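PDB 3D79: putative uncharacterized protein PH0734 from Pyrococcus horikoshii, which is of unknown function but, as a PUA-domain protein, may bind RNA. Local coordinates for residues 147-152 / 160-165. Residues are numbered along the deposited sequence; the frame is centred on the assembly and turned at random.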
# COMPACT_ATOMS: atom_id res chain seq x y z
N ALA A 147 2.20 -10.03 0.52
CA ALA A 147 2.35 -10.93 1.66
C ALA A 147 2.88 -12.29 1.21
O ALA A 147 2.36 -12.88 0.26
CB ALA A 147 1.03 -11.10 2.37
N LEU A 148 3.92 -12.75 1.90
CA LEU A 148 4.48 -14.09 1.67
C LEU A 148 4.06 -15.06 2.77
O LEU A 148 4.37 -16.26 2.74
CB LEU A 148 6.01 -14.03 1.56
CG LEU A 148 6.62 -13.04 0.57
CD1 LEU A 148 8.13 -13.01 0.71
CD2 LEU A 148 6.21 -13.33 -0.87
N MET A 149 3.35 -14.51 3.76
CA MET A 149 2.76 -15.27 4.86
C MET A 149 1.36 -14.72 5.11
O MET A 149 1.06 -13.58 4.76
CB MET A 149 3.58 -15.07 6.14
CG MET A 149 5.03 -15.53 6.09
SD MET A 149 5.90 -14.96 7.56
CE MET A 149 7.43 -15.91 7.44
N SER A 150 0.49 -15.52 5.73
CA SER A 150 -0.78 -14.99 6.22
C SER A 150 -0.50 -14.01 7.37
O SER A 150 0.58 -14.04 7.97
CB SER A 150 -1.68 -16.12 6.71
OG SER A 150 -1.18 -16.66 7.92
N GLY A 151 -1.47 -13.15 7.67
CA GLY A 151 -1.36 -12.23 8.81
C GLY A 151 -1.13 -12.96 10.13
O GLY A 151 -0.31 -12.53 10.94
N LYS A 152 -1.85 -14.06 10.33
CA LYS A 152 -1.68 -14.89 11.52
C LYS A 152 -0.26 -15.42 11.64
O LYS A 152 0.35 -15.38 12.71
CB LYS A 152 -2.67 -16.06 11.51
CG LYS A 152 -4.10 -15.66 11.84
CD LYS A 152 -5.05 -16.86 11.75
CE LYS A 152 -4.83 -17.86 12.88
NZ LYS A 152 -5.36 -17.39 14.19
N GLY A 160 11.79 -16.00 8.78
CA GLY A 160 11.24 -16.09 7.43
C GLY A 160 10.94 -14.73 6.83
O GLY A 160 10.74 -13.76 7.55
N LYS A 161 10.93 -14.66 5.50
CA LYS A 161 10.50 -13.43 4.81
C LYS A 161 8.98 -13.30 4.81
O LYS A 161 8.27 -14.24 4.41
CB LYS A 161 11.02 -13.35 3.38
CG LYS A 161 10.96 -11.92 2.81
CD LYS A 161 11.49 -11.79 1.37
CE LYS A 161 13.02 -11.92 1.31
NZ LYS A 161 13.75 -11.08 2.30
N ALA A 162 8.50 -12.13 5.21
CA ALA A 162 7.08 -11.90 5.39
C ALA A 162 6.43 -11.10 4.26
O ALA A 162 5.28 -11.38 3.89
CB ALA A 162 6.83 -11.21 6.71
N VAL A 163 7.14 -10.11 3.73
CA VAL A 163 6.58 -9.25 2.68
C VAL A 163 7.60 -8.97 1.59
O VAL A 163 8.71 -8.52 1.88
CB VAL A 163 6.10 -7.89 3.25
CG1 VAL A 163 5.51 -7.00 2.15
CG2 VAL A 163 5.08 -8.08 4.37
N LYS A 164 7.22 -9.24 0.34
CA LYS A 164 7.99 -8.80 -0.81
C LYS A 164 7.62 -7.36 -1.13
O LYS A 164 6.52 -7.09 -1.61
CB LYS A 164 7.71 -9.70 -2.03
CG LYS A 164 8.59 -9.40 -3.24
CD LYS A 164 10.02 -9.90 -2.99
CE LYS A 164 11.00 -9.25 -3.93
NZ LYS A 164 12.39 -9.38 -3.42
N VAL A 165 8.54 -6.43 -0.84
CA VAL A 165 8.29 -5.00 -1.06
C VAL A 165 8.35 -4.67 -2.56
O VAL A 165 9.24 -5.14 -3.27
CB VAL A 165 9.27 -4.12 -0.25
CG1 VAL A 165 9.09 -2.64 -0.61
CG2 VAL A 165 9.05 -4.35 1.24
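Ala147, the last residue of strand 141-147, pairs with Val163 of strand 161-165 as an antiparallel non-hydrogen-bonded pair, their CA atoms 4.7 Å apart. Both side chains enter the same face of the sheet, where Val131 and Met154 also pack, so the pair belongs to the interior of the domain. One residue on, the chain has left strand 141-147 but stays bonded to strand 161-165: Leu148 N donates to Ala162 O at 2.8 Å, an almost straight bond (170° at the hydrogen) whose donor stands above the carbonyl plane. The leucine side chain then lies over the backbone of strand 161-165, on a solvent-exposed side, between Lys161 and Lys164. With CG anti to its own carbonyl carbon (chi1 -53°), the leucine lies alongside the aliphatic part of Lys161, CD1 3.6 Å from that residue's CD, and CD2 comes to 4.1 Å from CB of Lys164. The leucine methyls thus pack on the aliphatic parts of two lysines, while the ammonium of Lys164 is carried off to a salt bridge with Asp112. Met149 reaches toward the Gly160 end of the strand. Extended beyond CG, its chain lays SD 4.0 Å from CB of Ala162 and sets CE against the backbone, 3.6 Å from Lys161 O and 3.8 Å from Gly160 C. Ser150 then ends the approach as N-cap of helix 151-156, its OG bonded to Val153 N. The whole is a strand-helix-strand connection between antiparallel neighbours in the mixed sheet of the PUA domain, a beta pseudobarrel, with a classic beta bulge at Ala162 and Val163, both opposite Val113 on the far side of the returning strand.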